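Local coordinates for uncharacterized protein (Bacteroides caccae, PDB 3NO2) that is of unknown function but folds as a six-bladed beta-propeller, probably related to the Mal s 1 allergenic protein, at residues Q211-Q217 / I228-H234; H6-S12 / I268-I274. All coordinates share one frame; numbering follows the deposited sequence.

Contact 1 of 2, residues Q211-Q217 / I228-H234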
ATOM      1  N   GLN A 211      -3.899  -1.318  19.223  1.00 10.66           N
ATOM      2  CA  GLN A 211      -2.607  -2.023  19.226  1.00  9.70           C
ATOM      3  C   GLN A 211      -2.248  -2.201  17.738  1.00  9.21           C
ATOM      4  O   GLN A 211      -3.028  -2.790  16.969  1.00 10.27           O
ATOM      5  CB  GLN A 211      -2.711  -3.394  19.897  1.00 10.89           C
ATOM      6  CG  GLN A 211      -1.383  -4.159  19.807  1.00 15.28           C
ATOM      7  CD  GLN A 211      -1.402  -5.556  20.437  1.00 20.84           C
ATOM      8  OE1 GLN A 211      -2.327  -5.898  21.224  1.00 19.04           O
ATOM      9  NE2 GLN A 211      -0.377  -6.374  20.127  1.00 18.42           N
ATOM     10  N   LEU A 212      -1.072  -1.739  17.348  1.00  8.18           N
ATOM     11  CA  LEU A 212      -0.566  -1.888  15.975  1.00  8.17           C
ATOM     12  C   LEU A 212       0.129  -3.218  15.813  1.00  8.00           C
ATOM     13  O   LEU A 212       1.013  -3.570  16.604  1.00  8.32           O
ATOM     14  CB  LEU A 212       0.371  -0.762  15.611  1.00  7.93           C
ATOM     15  CG  LEU A 212      -0.257   0.656  15.615  1.00  8.91           C
ATOM     16  CD1 LEU A 212       0.799   1.751  15.389  1.00 10.23           C
ATOM     17  CD2 LEU A 212      -1.414   0.775  14.586  1.00 10.01           C
ATOM     18  N   PHE A 213      -0.334  -3.966  14.811  1.00  6.77           N
ATOM     19  CA  PHE A 213       0.256  -5.255  14.424  1.00  6.62           C
ATOM     20  C   PHE A 213       1.231  -4.994  13.268  1.00  6.99           C
ATOM     21  O   PHE A 213       2.239  -4.331  13.492  1.00  7.56           O
ATOM     22  CB  PHE A 213      -0.876  -6.229  14.121  1.00  6.91           C
ATOM     23  CG  PHE A 213      -1.634  -6.625  15.362  1.00  7.24           C
ATOM     24  CD1 PHE A 213      -1.196  -7.706  16.115  1.00 13.39           C
ATOM     25  CD2 PHE A 213      -2.657  -5.888  15.860  1.00  8.99           C
ATOM     26  CE1 PHE A 213      -1.858  -8.062  17.318  1.00 16.71           C
ATOM     27  CE2 PHE A 213      -3.298  -6.253  17.038  1.00 10.91           C
ATOM     28  CZ  PHE A 213      -2.905  -7.311  17.742  1.00 14.09           C
ATOM     29  N   PHE A 214       0.924  -5.423  12.038  1.00  6.06           N
ATOM     30  CA  PHE A 214       1.788  -5.082  10.902  1.00  5.46           C
ATOM     31  C   PHE A 214       1.232  -3.800  10.332  1.00  6.36           C
ATOM     32  O   PHE A 214       0.098  -3.767   9.836  1.00  6.15           O
ATOM     33  CB  PHE A 214       1.736  -6.226   9.876  1.00  6.09           C
ATOM     34  CG  PHE A 214       2.554  -6.011   8.631  1.00  6.38           C
ATOM     35  CD1 PHE A 214       2.104  -5.163   7.642  1.00  6.86           C
ATOM     36  CD2 PHE A 214       3.763  -6.667   8.469  1.00  7.47           C
ATOM     37  CE1 PHE A 214       2.864  -4.961   6.507  1.00  6.49           C
ATOM     38  CE2 PHE A 214       4.505  -6.489   7.330  1.00  6.34           C
ATOM     39  CZ  PHE A 214       4.095  -5.640   6.353  1.00  6.68           C
ATOM     40  N   VAL A 215       2.010  -2.741  10.382  1.00  5.65           N
ATOM     41  CA  VAL A 215       1.583  -1.417   9.897  1.00  4.92           C
ATOM     42  C   VAL A 215       1.768  -1.439   8.377  1.00  5.30           C
ATOM     43  O   VAL A 215       2.900  -1.394   7.864  1.00  5.80           O
ATOM     44  CB  VAL A 215       2.282  -0.253  10.565  1.00  5.22           C
ATOM     45  CG1 VAL A 215       1.846   1.082   9.943  1.00  7.20           C
ATOM     46  CG2 VAL A 215       2.026  -0.286  12.063  1.00  7.17           C
ATOM     47  N   ALA A 216       0.646  -1.599   7.672  1.00  5.21           N
ATOM     48  CA  ALA A 216       0.566  -1.715   6.199  1.00  5.11           C
ATOM     49  C   ALA A 216       0.238  -0.308   5.645  1.00  4.83           C
ATOM     50  O   ALA A 216       0.752   0.709   6.132  1.00  5.91           O
ATOM     51  CB  ALA A 216      -0.367  -2.838   5.776  1.00  5.80           C
ATOM     52  N   GLN A 217      -0.620  -0.180   4.646  1.00  5.49           N
ATOM     53  CA  GLN A 217      -0.740   1.109   3.990  1.00  4.65           C
ATOM     54  C   GLN A 217      -1.255   2.186   4.938  1.00  5.78           C
ATOM     55  O   GLN A 217      -2.209   1.973   5.723  1.00  5.40           O
ATOM     56  CB  GLN A 217      -1.653   1.029   2.764  1.00  6.02           C
ATOM     57  CG  GLN A 217      -1.576   2.256   1.861  1.00  5.71           C
ATOM     58  CD  GLN A 217      -2.325   2.091   0.558  1.00  5.25           C
ATOM     59  OE1 GLN A 217      -2.783   0.984   0.239  1.00  5.71           O
ATOM     60  NE2 GLN A 217      -2.395   3.160  -0.241  1.00  6.41           N
ATOM     61  N   ILE A 228      -4.950   3.831   8.718  1.00  6.43           N
ATOM     62  CA  ILE A 228      -3.886   2.855   8.963  1.00  6.23           C
ATOM     63  C   ILE A 228      -4.486   1.478   8.774  1.00  4.53           C
ATOM     64  O   ILE A 228      -5.423   1.082   9.474  1.00  5.48           O
ATOM     65  CB  ILE A 228      -3.299   2.990  10.373  1.00  6.01           C
ATOM     66  CG1 ILE A 228      -2.819   4.405  10.645  1.00  7.63           C
ATOM     67  CG2 ILE A 228      -2.204   1.930  10.580  1.00  8.07           C
ATOM     68  CD1 ILE A 228      -2.449   4.654  12.125  1.00 10.42           C
ATOM     69  N   CYS A 229      -3.919   0.706   7.853  1.00  4.89           N
ATOM     70  CA  CYS A 229      -4.252  -0.684   7.629  1.00  5.46           C
ATOM     71  C   CYS A 229      -3.447  -1.534   8.640  1.00  5.69           C
ATOM     72  O   CYS A 229      -2.224  -1.551   8.606  1.00  7.01           O
ATOM     73  CB  CYS A 229      -3.962  -1.130   6.213  1.00  5.65           C
ATOM     74  SG  CYS A 229      -4.887  -0.221   4.951  1.00  6.18           S
ATOM     75  N   ASN A 230      -4.177  -2.146   9.569  1.00  5.26           N
ATOM     76  CA  ASN A 230      -3.594  -2.810  10.732  1.00  5.40           C
ATOM     77  C   ASN A 230      -3.629  -4.317  10.563  1.00  5.77           C
ATOM     78  O   ASN A 230      -4.499  -5.004  11.082  1.00  5.74           O
ATOM     79  CB  ASN A 230      -4.406  -2.397  11.972  1.00  5.12           C
ATOM     80  CG  ASN A 230      -3.752  -2.787  13.270  1.00  7.05           C
ATOM     81  OD1 ASN A 230      -2.529  -2.914  13.330  1.00  7.68           O
ATOM     82  ND2 ASN A 230      -4.548  -3.027  14.327  1.00  7.03           N
ATOM     83  N   TRP A 231      -2.694  -4.831   9.758  1.00  5.86           N
ATOM     84  CA  TRP A 231      -2.775  -6.186   9.229  1.00  5.18           C
ATOM     85  C   TRP A 231      -2.285  -7.183  10.284  1.00  6.14           C
ATOM     86  O   TRP A 231      -1.187  -7.030  10.855  1.00  6.37           O
ATOM     87  CB  TRP A 231      -1.937  -6.242   7.940  1.00  5.51           C
ATOM     88  CG  TRP A 231      -2.029  -7.540   7.171  1.00  5.69           C
ATOM     89  CD1 TRP A 231      -2.995  -7.904   6.274  1.00  5.72           C
ATOM     90  CD2 TRP A 231      -1.117  -8.639   7.212  1.00  5.96           C
ATOM     91  NE1 TRP A 231      -2.744  -9.137   5.770  1.00  5.95           N
ATOM     92  CE2 TRP A 231      -1.593  -9.612   6.313  1.00  5.79           C
ATOM     93  CE3 TRP A 231       0.072  -8.868   7.878  1.00  7.55           C
ATOM     94  CZ2 TRP A 231      -0.922 -10.795   6.088  1.00  7.77           C
ATOM     95  CZ3 TRP A 231       0.751 -10.088   7.651  1.00  8.05           C
ATOM     96  CH2 TRP A 231       0.247 -11.010   6.791  1.00  7.69           C
ATOM     97  N   GLN A 232      -3.080  -8.205  10.505  1.00  6.15           N
ATOM     98  CA  GLN A 232      -2.926  -9.099  11.642  1.00  6.49           C
ATOM     99  C   GLN A 232      -2.382 -10.489  11.300  1.00  8.36           C
ATOM    100  O   GLN A 232      -2.383 -11.382  12.159  1.00  9.82           O
ATOM    101  CB  GLN A 232      -4.240  -9.200  12.419  1.00  7.87           C
ATOM    102  CG  GLN A 232      -4.599  -7.812  13.027  1.00  8.34           C
ATOM    103  CD  GLN A 232      -6.006  -7.697  13.527  1.00  8.21           C
ATOM    104  OE1 GLN A 232      -6.538  -8.607  14.149  1.00  9.48           O
ATOM    105  NE2 GLN A 232      -6.610  -6.513  13.305  1.00  7.62           N
ATOM    106  N   GLY A 233      -1.845 -10.674  10.123  1.00  7.01           N
ATOM    107  CA  GLY A 233      -1.449 -12.016   9.667  1.00  7.75           C
ATOM    108  C   GLY A 233      -0.161 -12.550  10.240  1.00  8.63           C
ATOM    109  O   GLY A 233       0.156 -13.724   9.964  1.00 11.09           O
ATOM    110  N   HIS A 234       0.589 -11.777  11.013  1.00  8.00           N
ATOM    111  CA  HIS A 234       1.799 -12.262  11.638  1.00  9.45           C
ATOM    112  C   HIS A 234       1.636 -12.443  13.135  1.00 13.46           C
ATOM    113  O   HIS A 234       2.638 -12.763  13.819  1.00 16.90           O
ATOM    114  CB  HIS A 234       2.997 -11.325  11.363  1.00  9.92           C
ATOM    115  CG  HIS A 234       3.515 -11.363   9.963  1.00  8.42           C
ATOM    116  ND1 HIS A 234       4.406 -10.439   9.474  1.00  9.22           N
ATOM    117  CD2 HIS A 234       3.245 -12.204   8.930  1.00 10.17           C
ATOM    118  CE1 HIS A 234       4.690 -10.725   8.209  1.00 12.11           C
ATOM    119  NE2 HIS A 234       3.982 -11.771   7.858  1.00 10.79           N
TER

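Contact 2 of 2, residues H6-S12 / I268-I274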
ATOM      1  N   HIS A   6     -16.883   5.880   0.200  1.00  8.70           N
ATOM      2  CA  HIS A   6     -16.628   4.478  -0.044  1.00  7.88           C
ATOM      3  C   HIS A   6     -15.120   4.239  -0.077  1.00  8.18           C
ATOM      4  O   HIS A   6     -14.340   5.114  -0.452  1.00  8.81           O
ATOM      5  CB  HIS A   6     -17.268   4.030  -1.358  1.00  8.59           C
ATOM      6  CG  HIS A   6     -18.759   3.936  -1.273  1.00  9.68           C
ATOM      7  ND1 HIS A   6     -19.559   5.058  -1.188  1.00 17.47           N
ATOM      8  CD2 HIS A   6     -19.575   2.875  -1.137  1.00 12.25           C
ATOM      9  CE1 HIS A   6     -20.822   4.667  -1.069  1.00 15.72           C
ATOM     10  NE2 HIS A   6     -20.864   3.351  -1.037  1.00 14.47           N
ATOM     11  N   LEU A   7     -14.746   3.032   0.341  1.00  7.63           N
ATOM     12  CA  LEU A   7     -13.343   2.640   0.511  1.00  6.73           C
ATOM     13  C   LEU A   7     -13.093   1.330  -0.188  1.00  6.95           C
ATOM     14  O   LEU A   7     -13.727   0.325   0.100  1.00  7.26           O
ATOM     15  CB  LEU A   7     -12.993   2.503   1.984  1.00  6.52           C
ATOM     16  CG  LEU A   7     -13.188   3.761   2.803  1.00  8.24           C
ATOM     17  CD1 LEU A   7     -13.141   3.417   4.324  1.00 10.52           C
ATOM     18  CD2 LEU A   7     -12.208   4.865   2.459  1.00 10.20           C
ATOM     19  N   LEU A   8     -12.187   1.359  -1.133  1.00  6.36           N
ATOM     20  CA  LEU A   8     -11.689   0.162  -1.832  1.00  6.11           C
ATOM     21  C   LEU A   8     -10.586  -0.444  -0.948  1.00  6.65           C
ATOM     22  O   LEU A   8      -9.682   0.272  -0.548  1.00  6.46           O
ATOM     23  CB  LEU A   8     -11.148   0.535  -3.209  1.00  6.73           C
ATOM     24  CG  LEU A   8     -10.510  -0.544  -4.066  1.00  6.34           C
ATOM     25  CD1 LEU A   8     -11.527  -1.610  -4.484  1.00  8.25           C
ATOM     26  CD2 LEU A   8      -9.793   0.080  -5.269  1.00  7.69           C
ATOM     27  N   VAL A   9     -10.670  -1.718  -0.667  1.00  6.26           N
ATOM     28  CA  VAL A   9      -9.713  -2.397   0.252  1.00  5.99           C
ATOM     29  C   VAL A   9      -9.314  -3.760  -0.307  1.00  6.43           C
ATOM     30  O   VAL A   9     -10.055  -4.411  -1.070  1.00  6.66           O
ATOM     31  CB  VAL A   9     -10.281  -2.583   1.680  1.00  5.96           C
ATOM     32  CG1 VAL A   9     -10.450  -1.206   2.357  1.00  7.37           C
ATOM     33  CG2 VAL A   9     -11.609  -3.368   1.719  1.00  7.48           C
ATOM     34  N   GLY A  10      -8.163  -4.227   0.158  1.00  6.24           N
ATOM     35  CA  GLY A  10      -7.696  -5.547  -0.119  1.00  5.48           C
ATOM     36  C   GLY A  10      -6.632  -5.912   0.891  1.00  6.11           C
ATOM     37  O   GLY A  10      -6.237  -5.075   1.730  1.00  5.89           O
ATOM     38  N   GLY A  11      -6.123  -7.123   0.853  1.00  5.09           N
ATOM     39  CA  GLY A  11      -5.032  -7.502   1.728  1.00  4.66           C
ATOM     40  C   GLY A  11      -4.522  -8.877   1.523  1.00  5.06           C
ATOM     41  O   GLY A  11      -5.262  -9.783   1.079  1.00  6.16           O
ATOM     42  N   SER A  12      -3.265  -9.097   1.913  1.00  5.14           N
ATOM     43  CA  SER A  12      -2.663 -10.393   1.852  1.00  6.34           C
ATOM     44  C   SER A  12      -3.477 -11.338   2.722  1.00  6.23           C
ATOM     45  O   SER A  12      -3.833 -11.002   3.863  1.00  7.02           O
ATOM     46  CB  SER A  12      -1.237 -10.291   2.364  1.00  6.63           C
ATOM     47  OG  SER A  12      -0.612 -11.554   2.322  1.00  6.62           O
ATOM     48  N   ILE A 268      -6.800  -6.615   5.903  1.00  5.51           N
ATOM     49  CA  ILE A 268      -6.607  -5.468   5.027  1.00  5.62           C
ATOM     50  C   ILE A 268      -5.178  -4.967   5.144  1.00  4.18           C
ATOM     51  O   ILE A 268      -4.672  -4.660   6.229  1.00  5.31           O
ATOM     52  CB  ILE A 268      -7.599  -4.363   5.398  1.00  5.13           C
ATOM     53  CG1 ILE A 268      -9.035  -4.813   5.115  1.00  6.00           C
ATOM     54  CG2 ILE A 268      -7.274  -3.067   4.608  1.00  6.43           C
ATOM     55  CD1 ILE A 268     -10.119  -3.862   5.684  1.00  7.87           C
ATOM     56  N   SER A 269      -4.494  -4.843   3.992  1.00  4.96           N
ATOM     57  CA  SER A 269      -3.174  -4.223   3.929  1.00  5.36           C
ATOM     58  C   SER A 269      -3.136  -3.015   3.010  1.00  5.47           C
ATOM     59  O   SER A 269      -2.133  -2.309   2.991  1.00  4.95           O
ATOM     60  CB  SER A 269      -2.067  -5.196   3.545  1.00  6.84           C
ATOM     61  OG  SER A 269      -2.308  -5.745   2.263  1.00  8.61           O
ATOM     62  N   THR A 270      -4.225  -2.738   2.277  1.00  4.68           N
ATOM     63  CA  THR A 270      -4.258  -1.664   1.292  1.00  4.57           C
ATOM     64  C   THR A 270      -5.653  -1.056   1.235  1.00  4.56           C
ATOM     65  O   THR A 270      -6.662  -1.756   1.380  1.00  5.43           O
ATOM     66  CB  THR A 270      -3.755  -2.170  -0.087  1.00  4.70           C
ATOM     67  OG1 THR A 270      -3.839  -1.145  -1.090  1.00  5.62           O
ATOM     68  CG2 THR A 270      -4.505  -3.401  -0.588  1.00  5.63           C
ATOM     69  N   ILE A 271      -5.689   0.242   0.954  1.00  5.47           N
ATOM     70  CA  ILE A 271      -6.933   1.024   0.919  1.00  5.75           C
ATOM     71  C   ILE A 271      -6.823   2.152  -0.069  1.00  5.78           C
ATOM     72  O   ILE A 271      -5.757   2.741  -0.198  1.00  5.91           O
ATOM     73  CB  ILE A 271      -7.253   1.580   2.323  1.00  5.71           C
ATOM     74  CG1 ILE A 271      -8.567   2.323   2.368  1.00  7.31           C
ATOM     75  CG2 ILE A 271      -6.128   2.486   2.848  1.00  7.81           C
ATOM     76  CD1 ILE A 271      -9.113   2.504   3.793  1.00  9.25           C
ATOM     77  N   CYS A 272      -7.944   2.521  -0.695  1.00  6.88           N
ATOM     78  CA  CYS A 272      -8.039   3.745  -1.486  1.00  7.18           C
ATOM     79  C   CYS A 272      -9.477   4.262  -1.398  1.00  7.11           C
ATOM     80  O   CYS A 272     -10.384   3.488  -1.661  1.00  7.80           O
ATOM     81  CB  CYS A 272      -7.724   3.440  -2.998  1.00  6.36           C
ATOM     82  SG  CYS A 272      -7.377   4.971  -3.899  1.00  9.28           S
ATOM     83  N   PRO A 273      -9.689   5.557  -1.144  1.00  7.13           N
ATOM     84  CA  PRO A 273     -11.060   6.081  -1.363  1.00  8.76           C
ATOM     85  C   PRO A 273     -11.521   5.869  -2.799  1.00  9.49           C
ATOM     86  O   PRO A 273     -10.711   5.919  -3.735  1.00 11.05           O
ATOM     87  CB  PRO A 273     -10.883   7.600  -1.073  1.00 12.13           C
ATOM     88  CG  PRO A 273      -9.717   7.638  -0.088  1.00 12.79           C
ATOM     89  CD  PRO A 273      -8.768   6.594  -0.658  1.00  9.54           C
ATOM     90  N   ILE A 274     -12.812   5.599  -2.996  1.00  8.74           N
ATOM     91  CA  ILE A 274     -13.374   5.412  -4.341  1.00  9.07           C
ATOM     92  C   ILE A 274     -14.728   6.082  -4.418  1.00 12.53           C
ATOM     93  O   ILE A 274     -15.447   6.141  -3.437  1.00 12.00           O
ATOM     94  CB  ILE A 274     -13.436   3.896  -4.687  1.00  9.94           C
ATOM     95  CG1 ILE A 274     -13.800   3.702  -6.176  1.00 11.23           C
ATOM     96  CG2 ILE A 274     -14.427   3.119  -3.799  1.00  8.75           C
ATOM     97  CD1 ILE A 274     -13.566   2.293  -6.685  1.00 12.24           C
TER
HETATM   98  O   HOH W   1     -16.124   8.039  -1.644  0.50 12.18           O

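Contact 1 of 2, residues Q211-Q217 / I228-H234
Phe214 and Trp231 each hold CG anti to the backbone N (chi1 179° and -174°), and as directly paired residues on one face of the sheet they bring their rings together. The six-membered ring of Trp231 turns its edge to the face of Phe214, with planes at 76°; Trp231 CE3 leads the approach, 3.9 Å from Phe214 CG. The imidazole of His234 joins this aromatic cluster, its ND1 4.0 Å from Phe214 CD2. That nitrogen is hydrogen-bonded to Asp184, and NE2 to a bound citrate, probably from the crystallisation liquor.

Asn230 likewise has CG anti to N, but points to the other face, where its amide grips the segment 211-217 twice. Asn230 OD1 accepts from Phe213 N at 2.8 Å, a nearly straight bond lying in the carbonyl plane, while its ND2 donates to Gln211 O at 3.1 Å and also to Pro244 O. Both amide atoms are thus used, which fixes the rotation of the group where regular strand pairing stops.

Strands 214-220 and 226-231 form the antiparallel hairpin at the start of one propeller blade. Phe214 and Trp231 exchange both backbone bonds; farther along, Ala216 N donates to Cys229 O and Cys229 N to Gln217 O, each at 3.0 Å. Beside Asn230, Val215 CG1 meets Ile228 CG2 at 4.2 Å, and Leu212 CD2 reaches the same methyl.

Contact 2 of 2, residues H6-S12 / I268-I274
Backbone hydrogen bonds carry most of the pairing between His6-Gly10 and Thr270-Ile274. Leu8 and Cys272 face each other as a hydrogen-bonded pair and exchange two bonds, Leu8 N to Cys272 O and Cys272 N to Leu8 O, both 2.8 Å. Gly10 and Thr270 repeat the exchange, but Gly10 O also accepts from Ser269 N at 2.9 Å, in the carbonyl plane and on a lone pair. One carbonyl thus serves two successive amides, so that Ser269 and Thr270 both stand opposite Gly10: a classic beta bulge. At the other end Ile274 N donates to His6 O from well above the carbonyl plane, and a water bridges His6 N and Ile274 O.

Weaker CA-H...O contacts fill in between these bonds, among them Ile271 CA to Leu8 O at 3.2 Å and Val9 CA to Thr270 O at 3.3 Å.

Strand 270-274 comes from the C-terminal end of the chain, yet it lies antiparallel to N-terminal strand 6-10 and completes the four-stranded blade of 16-21 and 26-32. This is the "Velcro" closure of a beta-propeller, in which the two chain ends share a blade and shut the ring.

Apolar contacts divide between the two faces. On one, Ile271 has CG1 anti to its own N (chi1 -177°), which sets CG1 4.0 Å from Val9 CG1 and carries CD1 on to Leu7 CD2 at 4.1 Å; Val9 CB also meets Ile268 CD1. The neighbouring blade covers this face, with Cys229 and Phe219 touching Ile271. On the other face, Ile274 CG2 packs against both His6 CB and Leu8 CB, lying 3.9 Å from His6 CB.

How the contacts relate
Both contacts are largely buried antiparallel pairings, but contact 1 is local, a hairpin within one blade, whereas contact 2 joins the two ends of the chain and closes the ring. Their centres are 13 Å apart and the blades abut: Gln217 OE1 lies 2.7 Å from Thr270 OG1, a probable hydrogen bond, and Trp231 NE1 probably donates to Ser12 O at 2.9 Å. Side chains do more of the work in contact 1, through its aromatic cluster and asparagine amide; contact 2 relies on backbone bonds and aliphatic packing. Contact 1 has exposed residues near its ends, contact 2 none, and His234 and Ser12 both approach bound citrate.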